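Local coordinates for fructooligosaccharide ABC transporter substrate-binding protein FusA (Streptococcus pneumoniae, PDB 5G5Y), which captures short- and long-chain fructooligosaccharides, preferring tetrasaccharides and larger, for import as the solute-binding part of the FusABC-MsmK ABC transporter, at residues 143-148 with 170-175; 155-160 with 231-236; 265-270 with 274-279. All blocks are in the same frame, centred on the assembly; numbering follows the deposited sequence.

Overall arrangement
All three contacts lie on the same side of the chain's centre, around the sheet formed by strands 181-183, 264-269, 138-142 and 282-284. Contacts 1 and 3 have centres about 16 Å apart and touch directly, W145 CZ3 lying 3.4 Å from G265 CA. Contact 2 meets contact 3 at L160 CD1 and V266 CG2, 4.0 Å apart, whereas contacts 1 and 2 do not touch, their nearest atoms being about 8 Å apart. Helix 143-148 and helix 157-169, one in each of these two, follow each other in the chain. Contact 3 contributes W270 and N274 to the substrate site; contact 1 holds three ligands of a calcium ion.

Contact 1. Residues 143-148 with 170-175; sequences KDWLKK and GDPNGN. With CA (calcium ion), chain C.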
ATOM      1  N   LYS A 143       4.417 -19.493 -18.336  1.00 26.33           N
ATOM      2  CA  LYS A 143       3.897 -20.851 -18.492  1.00 30.99           C
ATOM      3  C   LYS A 143       3.914 -21.387 -19.940  1.00 28.16           C
ATOM      4  O   LYS A 143       3.995 -22.583 -20.099  1.00 26.93           O
ATOM      5  CB  LYS A 143       2.448 -20.955 -17.960  1.00 35.32           C
ATOM      6  CG  LYS A 143       2.329 -21.062 -16.444  1.00 37.40           C
ATOM      7  CD  LYS A 143       1.023 -21.736 -15.993  1.00 42.95           C
ATOM      8  CE  LYS A 143      -0.204 -21.366 -16.841  1.00 46.64           C
ATOM      9  NZ  LYS A 143      -1.515 -21.648 -16.174  1.00 48.82           N
ATOM     10  N   ASP A 144       3.812 -20.515 -20.941  1.00 29.32           N
ATOM     11  CA  ASP A 144       4.022 -20.889 -22.348  1.00 32.17           C
ATOM     12  C   ASP A 144       5.413 -21.511 -22.519  1.00 32.17           C
ATOM     13  O   ASP A 144       5.537 -22.615 -23.065  1.00 32.02           O
ATOM     14  CB  ASP A 144       3.944 -19.693 -23.298  1.00 34.72           C
ATOM     15  CG  ASP A 144       2.535 -19.151 -23.496  1.00 35.29           C
ATOM     16  OD1 ASP A 144       1.549 -19.781 -23.072  1.00 37.76           O
ATOM     17  OD2 ASP A 144       2.442 -18.066 -24.109  1.00 36.89           O
ATOM     18  N   TRP A 145       6.441 -20.817 -22.024  1.00 27.74           N
ATOM     19  CA  TRP A 145       7.837 -21.336 -22.097  1.00 27.71           C
ATOM     20  C   TRP A 145       8.039 -22.664 -21.363  1.00 26.96           C
ATOM     21  O   TRP A 145       8.694 -23.574 -21.882  1.00 29.25           O
ATOM     22  CB  TRP A 145       8.831 -20.295 -21.583  1.00 25.71           C
ATOM     23  CG  TRP A 145       8.888 -19.046 -22.382  1.00 25.28           C
ATOM     24  CD1 TRP A 145       8.115 -18.697 -23.468  1.00 24.92           C
ATOM     25  CD2 TRP A 145       9.755 -17.949 -22.152  1.00 24.36           C
ATOM     26  NE1 TRP A 145       8.459 -17.471 -23.910  1.00 25.42           N
ATOM     27  CE2 TRP A 145       9.467 -16.980 -23.127  1.00 24.48           C
ATOM     28  CE3 TRP A 145      10.756 -17.693 -21.216  1.00 23.68           C
ATOM     29  CZ2 TRP A 145      10.133 -15.781 -23.193  1.00 25.02           C
ATOM     30  CZ3 TRP A 145      11.406 -16.486 -21.271  1.00 23.36           C
ATOM     31  CH2 TRP A 145      11.105 -15.551 -22.250  1.00 25.64           C
ATOM     32  N   LEU A 146       7.472 -22.797 -20.165  1.00 26.14           N
ATOM     33  CA  LEU A 146       7.539 -24.051 -19.410  1.00 25.13           C
ATOM     34  C   LEU A 146       6.943 -25.245 -20.195  1.00 27.81           C
ATOM     35  O   LEU A 146       7.540 -26.330 -20.220  1.00 30.12           O
ATOM     36  CB  LEU A 146       6.778 -23.931 -18.098  1.00 26.76           C
ATOM     37  CG  LEU A 146       7.400 -23.149 -16.927  1.00 25.86           C
ATOM     38  CD1 LEU A 146       6.382 -23.118 -15.793  1.00 26.41           C
ATOM     39  CD2 LEU A 146       8.690 -23.781 -16.445  1.00 24.75           C
ATOM     40  N   LYS A 147       5.781 -25.025 -20.810  1.00 26.50           N
ATOM     41  CA  LYS A 147       5.104 -26.044 -21.654  1.00 30.32           C
ATOM     42  C   LYS A 147       5.923 -26.392 -22.908  1.00 30.78           C
ATOM     43  O   LYS A 147       6.182 -27.555 -23.171  1.00 31.45           O
ATOM     44  CB  LYS A 147       3.719 -25.547 -22.104  1.00 28.01           C
ATOM     45  N   LYS A 148       6.322 -25.366 -23.660  1.00 33.46           N
ATOM     46  CA  LYS A 148       7.156 -25.545 -24.844  1.00 36.07           C
ATOM     47  C   LYS A 148       8.412 -26.369 -24.553  1.00 39.13           C
ATOM     48  O   LYS A 148       8.723 -27.276 -25.317  1.00 40.24           O
ATOM     49  CB  LYS A 148       7.540 -24.205 -25.430  1.00 38.42           C
ATOM     50  CG  LYS A 148       8.319 -24.278 -26.743  1.00 44.60           C
ATOM     51  CD  LYS A 148       7.435 -24.632 -27.927  1.00 49.45           C
ATOM     52  CE  LYS A 148       8.196 -24.457 -29.240  1.00 54.75           C
ATOM     53  NZ  LYS A 148       7.468 -25.076 -30.388  1.00 57.60           N
ATOM     54  N   GLY A 170      17.289 -22.391 -24.280  1.00 31.67           N
ATOM     55  CA  GLY A 170      16.368 -23.298 -24.980  1.00 31.22           C
ATOM     56  C   GLY A 170      15.499 -22.676 -26.048  1.00 31.70           C
ATOM     57  O   GLY A 170      14.700 -23.373 -26.652  1.00 32.52           O
ATOM     58  N   ASP A 171      15.602 -21.370 -26.253  1.00 31.29           N
ATOM     59  CA  ASP A 171      14.767 -20.654 -27.204  1.00 34.92           C
ATOM     60  C   ASP A 171      13.271 -21.061 -27.130  1.00 39.65           C
ATOM     61  O   ASP A 171      12.692 -21.518 -28.121  1.00 37.94           O
ATOM     62  CB  ASP A 171      15.346 -20.803 -28.629  1.00 37.20           C
ATOM     63  CG  ASP A 171      14.595 -19.974 -29.666  1.00 38.06           C
ATOM     64  OD1 ASP A 171      14.214 -18.811 -29.354  1.00 35.42           O
ATOM     65  OD2 ASP A 171      14.399 -20.487 -30.806  1.00 38.94           O
ATOM     66  N   PRO A 172      12.638 -20.889 -25.943  1.00 36.97           N
ATOM     67  CA  PRO A 172      11.228 -21.293 -25.831  1.00 36.68           C
ATOM     68  C   PRO A 172      10.247 -20.522 -26.727  1.00 34.91           C
ATOM     69  O   PRO A 172       9.211 -21.074 -27.098  1.00 38.27           O
ATOM     70  CB  PRO A 172      10.906 -21.060 -24.344  1.00 35.56           C
ATOM     71  CG  PRO A 172      11.922 -20.074 -23.876  1.00 36.04           C
ATOM     72  CD  PRO A 172      13.176 -20.478 -24.633  1.00 35.81           C
ATOM     73  N   ASN A 173      10.542 -19.286 -27.093  1.00 35.01           N
ATOM     74  CA  ASN A 173       9.647 -18.589 -28.036  1.00 37.55           C
ATOM     75  C   ASN A 173       9.893 -18.962 -29.525  1.00 38.69           C
ATOM     76  O   ASN A 173       9.256 -18.397 -30.404  1.00 41.77           O
ATOM     77  CB  ASN A 173       9.642 -17.069 -27.805  1.00 36.25           C
ATOM     78  CG  ASN A 173      10.894 -16.373 -28.308  1.00 38.14           C
ATOM     79  OD1 ASN A 173      11.768 -16.984 -28.927  1.00 36.07           O
ATOM     80  ND2 ASN A 173      10.995 -15.084 -28.022  1.00 38.61           N
ATOM     81  N   GLY A 174      10.833 -19.875 -29.785  1.00 38.63           N
ATOM     82  CA  GLY A 174      10.969 -20.525 -31.081  1.00 41.34           C
ATOM     83  C   GLY A 174      11.453 -19.672 -32.246  1.00 44.13           C
ATOM     84  O   GLY A 174      11.314 -20.089 -33.400  1.00 49.57           O
ATOM     85  N   ASN A 175      12.047 -18.511 -31.976  1.00 41.73           N
ATOM     86  CA  ASN A 175      12.519 -17.617 -33.051  1.00 40.99           C
ATOM     87  C   ASN A 175      14.025 -17.779 -33.392  1.00 41.57           C
ATOM     88  O   ASN A 175      14.610 -16.916 -34.019  1.00 42.59           O
ATOM     89  CB  ASN A 175      12.151 -16.158 -32.718  1.00 39.97           C
ATOM     90  CG  ASN A 175      12.901 -15.606 -31.498  1.00 39.80           C
ATOM     91  OD1 ASN A 175      13.775 -16.269 -30.934  1.00 41.82           O
ATOM     92  ND2 ASN A 175      12.567 -14.388 -31.101  1.00 35.96           N
TER
HETATM   93 CA    CA C 601      14.208 -16.873 -28.596  1.00 35.12          CA
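W145 and P172 meet in a CH-pi contact: the proline ring lies over one face of the indole, offset toward its rim. P172 CG is 3.7 Å from the centroid of the five-membered ring of W145. The line between them leans 24° from the ring normal, which places the proline over the face. P172 CB comes down beside it, 3.5 Å from W145 CG. The indole is set by a first torsion of -63°, which turns it away from its own carbonyl carbon and presents its five-membered ring to the loop. N173 runs alongside the indole in the same direction, its CB 4.1 Å from W145 NE1, while its amide plane stands at 83° to the ring. K148 comes in from the next helical turn; its chain bends at the second torsion, and CG passes 3.3 Å from the carbonyl O of P172.

The loop 170-175 opens a calcium site whose D-x-N-x-N-G spacing resembles the DxDxDG pattern of EF-hand-like loops. The ion is bound by D171 OD1 at 2.1 Å, and N173 OD1 and N175 OD1 join in at 2.5 Å each. E177, through its backbone O, D179 and E180 complete the site, and E180 also touches W145 and P172. P172 lies between two ligand residues, in a type I turn from D171 to G174. The chemistry therefore divides the loop: oxygens converge on the metal, while the apolar proline ring faces the helix. The packing sets a loop of the calcium site, essential for translocation, against helix 143-148 and probably helps hold its ligand residues.

Contact 2. Residues 155-160 with 231-236; sequences KTTDDL and VKFIRQ
F233 reaches from helix 225-239 to the first turn of helix 157-169, whose N-terminus is closed by a capping box, in a buried helix-to-helix contact. Its ring meets T157 and L160 from different sides. T157 CG2 lies over one face, and T157 CB is 3.7 Å from F233 CE1. L160 instead approaches the ring edge, near its plane, with CD2 4.1 Å from F233 CZ; the two side chains cross at about a right angle. Extension of F233 away from its backbone N, with a first torsion of 175°, carries the ring across to the neighbouring helix. The T157 carbonyl also borders the ring, its O 3.6 Å from F233 CE1.

Farther out, I161, next after L160 on helix 157-169, also touches F233, and A200 and P291 pack on T157. Backbone hydrogen bonds between A289 and both K155 and T157 tie the helix start to a neighbouring loop. The turn itself is fixed by T156, the N-cap residue, and D159. On the reciprocal side, T156 N gives only a weak bond to D159 OD2, which also accepts from K155 N through its anti lone pair. The stronger half is D159 N to T156 OG1, 2.9 Å long with an N-H...O angle of 169°.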
ATOM      1  N   LYS A 155       9.751 -26.085  -7.860  1.00 24.32           N
ATOM      2  CA  LYS A 155       9.349 -26.205  -6.484  1.00 26.22           C
ATOM      3  C   LYS A 155      10.380 -25.653  -5.495  1.00 23.46           C
ATOM      4  O   LYS A 155      10.042 -25.396  -4.359  1.00 19.55           O
ATOM      5  CB  LYS A 155       9.124 -27.680  -6.139  1.00 29.74           C
ATOM      6  CG  LYS A 155       8.005 -28.375  -6.901  1.00 35.72           C
ATOM      7  CD  LYS A 155       7.800 -29.774  -6.328  1.00 40.52           C
ATOM      8  CE  LYS A 155       6.952 -30.651  -7.228  1.00 45.46           C
ATOM      9  NZ  LYS A 155       7.798 -31.370  -8.222  1.00 50.36           N
ATOM     10  N   THR A 156      11.645 -25.577  -5.907  1.00 21.30           N
ATOM     11  CA  THR A 156      12.755 -25.167  -5.069  1.00 21.01           C
ATOM     12  C   THR A 156      13.543 -24.068  -5.775  1.00 19.32           C
ATOM     13  O   THR A 156      13.445 -23.889  -7.001  1.00 18.87           O
ATOM     14  CB  THR A 156      13.732 -26.331  -4.793  1.00 22.45           C
ATOM     15  OG1 THR A 156      14.512 -26.617  -5.977  1.00 21.68           O
ATOM     16  CG2 THR A 156      12.981 -27.592  -4.329  1.00 23.82           C
ATOM     17  N   THR A 157      14.363 -23.362  -5.009  1.00 18.13           N
ATOM     18  CA  THR A 157      15.247 -22.368  -5.583  1.00 18.15           C
ATOM     19  C   THR A 157      16.247 -22.987  -6.586  1.00 19.16           C
ATOM     20  O   THR A 157      16.563 -22.355  -7.601  1.00 18.32           O
ATOM     21  CB  THR A 157      15.979 -21.553  -4.493  1.00 17.70           C
ATOM     22  OG1 THR A 157      16.648 -22.412  -3.565  1.00 18.44           O
ATOM     23  CG2 THR A 157      14.929 -20.705  -3.748  1.00 19.07           C
ATOM     24  N   ASP A 158      16.717 -24.194  -6.301  1.00 20.98           N
ATOM     25  CA  ASP A 158      17.614 -24.904  -7.249  1.00 23.61           C
ATOM     26  C   ASP A 158      16.883 -25.272  -8.552  1.00 22.60           C
ATOM     27  O   ASP A 158      17.453 -25.103  -9.621  1.00 23.63           O
ATOM     28  CB  ASP A 158      18.253 -26.128  -6.595  1.00 27.95           C
ATOM     29  CG  ASP A 158      19.510 -25.785  -5.789  1.00 31.90           C
ATOM     30  OD1 ASP A 158      19.911 -24.596  -5.723  1.00 36.29           O
ATOM     31  OD2 ASP A 158      20.123 -26.714  -5.223  1.00 40.72           O
ATOM     32  N   ASP A 159      15.616 -25.709  -8.468  1.00 22.67           N
ATOM     33  CA  ASP A 159      14.769 -25.910  -9.676  1.00 22.96           C
ATOM     34  C   ASP A 159      14.625 -24.660 -10.491  1.00 21.57           C
ATOM     35  O   ASP A 159      14.660 -24.702 -11.751  1.00 23.28           O
ATOM     36  CB  ASP A 159      13.327 -26.335  -9.346  1.00 25.24           C
ATOM     37  CG  ASP A 159      13.213 -27.705  -8.750  1.00 28.25           C
ATOM     38  OD1 ASP A 159      14.148 -28.520  -8.896  1.00 29.44           O
ATOM     39  OD2 ASP A 159      12.148 -27.964  -8.121  1.00 29.34           O
ATOM     40  N   LEU A 160      14.453 -23.528  -9.809  1.00 20.34           N
ATOM     41  CA  LEU A 160      14.310 -22.259 -10.504  1.00 19.22           C
ATOM     42  C   LEU A 160      15.566 -21.955 -11.306  1.00 18.82           C
ATOM     43  O   LEU A 160      15.480 -21.501 -12.423  1.00 19.05           O
ATOM     44  CB  LEU A 160      14.020 -21.103  -9.528  1.00 19.37           C
ATOM     45  CG  LEU A 160      13.883 -19.706 -10.133  1.00 20.09           C
ATOM     46  CD1 LEU A 160      12.749 -19.624 -11.174  1.00 20.83           C
ATOM     47  CD2 LEU A 160      13.716 -18.663  -9.057  1.00 19.85           C
ATOM     48  N   VAL A 231      20.904 -12.885  -1.016  1.00 14.51           N
ATOM     49  CA  VAL A 231      21.747 -12.109  -1.904  1.00 15.04           C
ATOM     50  C   VAL A 231      22.671 -13.044  -2.697  1.00 15.67           C
ATOM     51  O   VAL A 231      22.820 -12.870  -3.910  1.00 15.81           O
ATOM     52  CB  VAL A 231      22.556 -11.015  -1.155  1.00 14.81           C
ATOM     53  CG1 VAL A 231      23.470 -10.289  -2.134  1.00 15.48           C
ATOM     54  CG2 VAL A 231      21.636 -10.012  -0.504  1.00 15.18           C
ATOM     55  N   LYS A 232      23.230 -14.042  -2.030  1.00 15.70           N
ATOM     56  CA  LYS A 232      24.136 -14.994  -2.675  1.00 16.84           C
ATOM     57  C   LYS A 232      23.380 -15.765  -3.760  1.00 16.96           C
ATOM     58  O   LYS A 232      23.948 -16.071  -4.797  1.00 15.55           O
ATOM     59  CB  LYS A 232      24.752 -15.937  -1.672  1.00 17.22           C
ATOM     60  CG  LYS A 232      25.766 -15.217  -0.805  1.00 18.74           C
ATOM     61  CD  LYS A 232      26.314 -16.125   0.266  1.00 23.07           C
ATOM     62  CE  LYS A 232      27.287 -17.112  -0.340  1.00 27.18           C
ATOM     63  NZ  LYS A 232      28.267 -17.568   0.680  1.00 32.92           N
ATOM     64  N   PHE A 233      22.085 -15.986  -3.547  1.00 16.38           N
ATOM     65  CA  PHE A 233      21.260 -16.661  -4.571  1.00 17.48           C
ATOM     66  C   PHE A 233      21.085 -15.788  -5.822  1.00 18.35           C
ATOM     67  O   PHE A 233      21.306 -16.247  -6.949  1.00 19.41           O
ATOM     68  CB  PHE A 233      19.879 -17.073  -3.999  1.00 17.68           C
ATOM     69  CG  PHE A 233      18.961 -17.657  -5.029  1.00 17.93           C
ATOM     70  CD1 PHE A 233      19.170 -18.962  -5.500  1.00 18.22           C
ATOM     71  CD2 PHE A 233      17.889 -16.934  -5.522  1.00 18.70           C
ATOM     72  CE1 PHE A 233      18.348 -19.499  -6.478  1.00 18.31           C
ATOM     73  CE2 PHE A 233      17.041 -17.491  -6.501  1.00 19.11           C
ATOM     74  CZ  PHE A 233      17.265 -18.771  -6.958  1.00 19.17           C
ATOM     75  N   ILE A 234      20.741 -14.508  -5.635  1.00 17.08           N
ATOM     76  CA  ILE A 234      20.567 -13.619  -6.771  1.00 15.73           C
ATOM     77  C   ILE A 234      21.945 -13.461  -7.497  1.00 16.18           C
ATOM     78  O   ILE A 234      21.988 -13.446  -8.747  1.00 15.96           O
ATOM     79  CB  ILE A 234      19.974 -12.258  -6.365  1.00 16.10           C
ATOM     80  CG1 ILE A 234      18.609 -12.428  -5.636  1.00 15.96           C
ATOM     81  CG2 ILE A 234      19.791 -11.364  -7.601  1.00 16.22           C
ATOM     82  CD1 ILE A 234      17.543 -13.166  -6.405  1.00 16.19           C
ATOM     83  N   ARG A 235      23.027 -13.378  -6.728  1.00 14.51           N
ATOM     84  CA  ARG A 235      24.401 -13.402  -7.325  1.00 15.61           C
ATOM     85  C   ARG A 235      24.663 -14.637  -8.229  1.00 16.38           C
ATOM     86  O   ARG A 235      25.249 -14.514  -9.301  1.00 17.42           O
ATOM     87  CB  ARG A 235      25.453 -13.286  -6.248  1.00 16.21           C
ATOM     88  CG  ARG A 235      26.882 -13.488  -6.727  1.00 16.37           C
ATOM     89  CD  ARG A 235      27.325 -12.451  -7.733  1.00 16.53           C
ATOM     90  NE  ARG A 235      28.682 -12.744  -8.223  1.00 18.59           N
ATOM     91  CZ  ARG A 235      29.326 -12.046  -9.161  1.00 19.49           C
ATOM     92  NH1 ARG A 235      28.779 -10.994  -9.725  1.00 18.78           N
ATOM     93  NH2 ARG A 235      30.542 -12.428  -9.549  1.00 22.29           N
ATOM     94  N   GLN A 236      24.253 -15.804  -7.778  1.00 16.10           N
ATOM     95  CA  GLN A 236      24.301 -17.016  -8.606  1.00 19.30           C
ATOM     96  C   GLN A 236      23.571 -16.831  -9.912  1.00 17.95           C
ATOM     97  O   GLN A 236      24.115 -17.186 -10.960  1.00 17.96           O
ATOM     98  CB  GLN A 236      23.707 -18.222  -7.899  1.00 22.04           C
ATOM     99  CG  GLN A 236      24.518 -18.810  -6.771  1.00 24.66           C
ATOM    100  CD  GLN A 236      23.762 -19.993  -6.145  1.00 28.79           C
ATOM    101  OE1 GLN A 236      22.989 -19.823  -5.201  1.00 29.83           O
ATOM    102  NE2 GLN A 236      23.945 -21.176  -6.710  1.00 28.97           N
TER

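Contact 3. Residues 265-270 with 274-279; sequences GVYFTW and NVTGSN
Y267 OH donates a hydrogen bond of 2.7 Å to T276 OG1, joining the strand side of this contact to the loop that follows it. The two side chains approach from opposite directions, and the threonine methyl joins its hydroxyl at the tyrosine: T276 CG2 is 3.3 Å from Y267 CE1, reaching the ring obliquely. V275 meets the ring on the hydroxyl's other flank, also obliquely, with CG1 3.4 Å from Y267 CE2. With a first torsion of -179° its CG1 stands opposite the backbone N, leaving CG2 for T269. T269 and V275 lie alongside, running in opposite directions, with T269 OG1 3.6 Å from V275 CG2.

T269 OG1 is held by more than this packing: E192 OE2 is hydrogen-bonded to it, and a water donates to it at 2.7 Å. The same water donates to N274 OD1 at 3.0 Å, bridging the segments next to the substrate site. On the loop, N279 ND2 bonds to T276 O at 2.9 Å, tilted 34° from the carbonyl plane. Outside the segments, Y282 meets Y267 edge-to-face, and W252 and I256 of helix 252-260 pack on V275.

W270 and N274 bind substrate. The tyrosine-threonine bond and apolar packing join the strand leading into W270 to the chain just after N274, probably helping to fix their spacing; in this sugar-free structure the water ties T269 to N274.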
ATOM      1  N   GLY A 265      11.159 -14.356 -18.519  1.00 23.56           N
ATOM      2  CA  GLY A 265      10.879 -15.678 -18.016  1.00 22.49           C
ATOM      3  C   GLY A 265      10.164 -15.610 -16.671  1.00 22.51           C
ATOM      4  O   GLY A 265       9.099 -16.208 -16.489  1.00 22.30           O
ATOM      5  N   VAL A 266      10.809 -14.932 -15.723  1.00 21.12           N
ATOM      6  CA  VAL A 266      10.286 -14.706 -14.375  1.00 19.63           C
ATOM      7  C   VAL A 266      10.459 -13.229 -14.146  1.00 18.14           C
ATOM      8  O   VAL A 266      11.519 -12.686 -14.436  1.00 17.75           O
ATOM      9  CB  VAL A 266      11.029 -15.531 -13.293  1.00 20.69           C
ATOM     10  CG1 VAL A 266      10.623 -15.110 -11.867  1.00 21.38           C
ATOM     11  CG2 VAL A 266      10.804 -17.025 -13.511  1.00 20.95           C
ATOM     12  N   TYR A 267       9.418 -12.548 -13.664  1.00 16.39           N
ATOM     13  CA  TYR A 267       9.529 -11.139 -13.328  1.00 16.13           C
ATOM     14  C   TYR A 267       8.606 -10.822 -12.142  1.00 15.69           C
ATOM     15  O   TYR A 267       7.830 -11.665 -11.722  1.00 16.72           O
ATOM     16  CB  TYR A 267       9.232 -10.211 -14.532  1.00 16.75           C
ATOM     17  CG  TYR A 267       7.760 -10.091 -14.874  1.00 17.22           C
ATOM     18  CD1 TYR A 267       7.079 -11.111 -15.544  1.00 19.05           C
ATOM     19  CD2 TYR A 267       7.039  -8.996 -14.459  1.00 18.86           C
ATOM     20  CE1 TYR A 267       5.714 -10.992 -15.851  1.00 19.87           C
ATOM     21  CE2 TYR A 267       5.679  -8.870 -14.727  1.00 19.21           C
ATOM     22  CZ  TYR A 267       5.011  -9.860 -15.411  1.00 19.02           C
ATOM     23  OH  TYR A 267       3.665  -9.667 -15.647  1.00 18.57           O
ATOM     24  N   PHE A 268       8.753  -9.620 -11.602  1.00 15.55           N
ATOM     25  CA  PHE A 268       7.997  -9.176 -10.416  1.00 14.87           C
ATOM     26  C   PHE A 268       7.134  -7.959 -10.727  1.00 14.38           C
ATOM     27  O   PHE A 268       7.586  -7.016 -11.360  1.00 15.58           O
ATOM     28  CB  PHE A 268       8.959  -8.839  -9.251  1.00 14.38           C
ATOM     29  CG  PHE A 268       9.839  -9.972  -8.865  1.00 14.73           C
ATOM     30  CD1 PHE A 268      10.950 -10.280  -9.622  1.00 14.90           C
ATOM     31  CD2 PHE A 268       9.550 -10.761  -7.746  1.00 14.14           C
ATOM     32  CE1 PHE A 268      11.760 -11.357  -9.298  1.00 14.98           C
ATOM     33  CE2 PHE A 268      10.354 -11.836  -7.418  1.00 14.40           C
ATOM     34  CZ  PHE A 268      11.473 -12.131  -8.188  1.00 15.18           C
ATOM     35  N   THR A 269       5.919  -7.947 -10.200  1.00 14.58           N
ATOM     36  CA  THR A 269       5.038  -6.785 -10.256  1.00 14.92           C
ATOM     37  C   THR A 269       3.828  -7.006  -9.380  1.00 14.89           C
ATOM     38  O   THR A 269       3.624  -8.092  -8.866  1.00 15.96           O
ATOM     39  CB  THR A 269       4.603  -6.426 -11.724  1.00 14.18           C
ATOM     40  OG1 THR A 269       4.096  -5.096 -11.732  1.00 16.48           O
ATOM     41  CG2 THR A 269       3.628  -7.402 -12.259  1.00 15.32           C
ATOM     42  N   TRP A 270       3.054  -5.960  -9.170  1.00 14.39           N
ATOM     43  CA  TRP A 270       1.817  -6.079  -8.406  1.00 14.98           C
ATOM     44  C   TRP A 270       0.787  -6.953  -9.088  1.00 15.91           C
ATOM     45  O   TRP A 270       0.222  -7.878  -8.486  1.00 14.60           O
ATOM     46  CB  TRP A 270       1.263  -4.711  -8.133  1.00 15.69           C
ATOM     47  CG  TRP A 270      -0.020  -4.651  -7.347  1.00 15.75           C
ATOM     48  CD1 TRP A 270      -1.277  -4.638  -7.865  1.00 16.59           C
ATOM     49  CD2 TRP A 270      -0.168  -4.527  -5.922  1.00 15.94           C
ATOM     50  NE1 TRP A 270      -2.213  -4.528  -6.853  1.00 16.96           N
ATOM     51  CE2 TRP A 270      -1.560  -4.457  -5.652  1.00 15.81           C
ATOM     52  CE3 TRP A 270       0.724  -4.482  -4.861  1.00 15.61           C
ATOM     53  CZ2 TRP A 270      -2.065  -4.330  -4.373  1.00 16.97           C
ATOM     54  CZ3 TRP A 270       0.226  -4.345  -3.570  1.00 15.33           C
ATOM     55  CH2 TRP A 270      -1.167  -4.280  -3.332  1.00 16.08           C
ATOM     56  N   ASN A 274      -0.579  -5.244 -15.773  1.00 23.54           N
ATOM     57  CA  ASN A 274       0.110  -4.008 -16.057  1.00 24.94           C
ATOM     58  C   ASN A 274       1.449  -4.177 -16.781  1.00 23.96           C
ATOM     59  O   ASN A 274       2.070  -3.169 -17.113  1.00 28.06           O
ATOM     60  CB  ASN A 274       0.339  -3.196 -14.773  1.00 24.53           C
ATOM     61  CG  ASN A 274      -0.949  -2.976 -13.977  1.00 28.37           C
ATOM     62  OD1 ASN A 274      -1.019  -3.263 -12.763  1.00 28.45           O
ATOM     63  ND2 ASN A 274      -1.982  -2.499 -14.658  1.00 26.75           N
ATOM     64  N   VAL A 275       1.929  -5.403 -16.950  1.00 23.85           N
ATOM     65  CA  VAL A 275       3.273  -5.629 -17.494  1.00 24.04           C
ATOM     66  C   VAL A 275       3.186  -6.561 -18.664  1.00 24.90           C
ATOM     67  O   VAL A 275       3.490  -6.127 -19.780  1.00 29.20           O
ATOM     68  CB  VAL A 275       4.284  -6.135 -16.435  1.00 23.57           C
ATOM     69  CG1 VAL A 275       5.671  -6.343 -17.038  1.00 24.13           C
ATOM     70  CG2 VAL A 275       4.364  -5.123 -15.310  1.00 24.54           C
ATOM     71  N   THR A 276       2.796  -7.819 -18.445  1.00 25.42           N
ATOM     72  CA  THR A 276       2.704  -8.789 -19.537  1.00 27.11           C
ATOM     73  C   THR A 276       1.301  -8.888 -20.170  1.00 30.65           C
ATOM     74  O   THR A 276       1.146  -9.501 -21.218  1.00 31.72           O
ATOM     75  CB  THR A 276       3.202 -10.168 -19.116  1.00 26.77           C
ATOM     76  OG1 THR A 276       2.538 -10.595 -17.906  1.00 25.99           O
ATOM     77  CG2 THR A 276       4.735 -10.107 -18.928  1.00 26.49           C
ATOM     78  N   GLY A 277       0.307  -8.285 -19.529  1.00 29.66           N
ATOM     79  CA  GLY A 277      -1.041  -8.174 -20.092  1.00 31.85           C
ATOM     80  C   GLY A 277      -2.034  -9.166 -19.539  1.00 33.36           C
ATOM     81  O   GLY A 277      -1.723  -9.984 -18.644  1.00 30.89           O
ATOM     82  N   SER A 278      -3.248  -9.093 -20.078  1.00 39.94           N
ATOM     83  CA  SER A 278      -4.359  -9.932 -19.624  1.00 44.54           C
ATOM     84  C   SER A 278      -4.422 -11.151 -20.498  1.00 45.57           C
ATOM     85  O   SER A 278      -5.167 -11.186 -21.483  1.00 50.83           O
ATOM     86  CB  SER A 278      -5.686  -9.161 -19.677  1.00 49.08           C
ATOM     87  OG  SER A 278      -5.882  -8.616 -20.973  1.00 55.28           O
ATOM     88  N   ASN A 279      -3.614 -12.142 -20.139  1.00 43.74           N
ATOM     89  CA  ASN A 279      -3.505 -13.388 -20.882  1.00 40.88           C
ATOM     90  C   ASN A 279      -3.035 -14.511 -19.956  1.00 42.21           C
ATOM     91  O   ASN A 279      -2.658 -14.275 -18.795  1.00 42.34           O
ATOM     92  CB  ASN A 279      -2.528 -13.210 -22.045  1.00 42.02           C
ATOM     93  CG  ASN A 279      -1.165 -12.723 -21.576  1.00 40.16           C
ATOM     94  OD1 ASN A 279      -0.503 -13.403 -20.801  1.00 41.30           O
ATOM     95  ND2 ASN A 279      -0.765 -11.535 -22.006  1.00 38.73           N
TER
HETATM   96  O   HOH W   1       1.578  -4.116 -11.586  1.00 16.62           O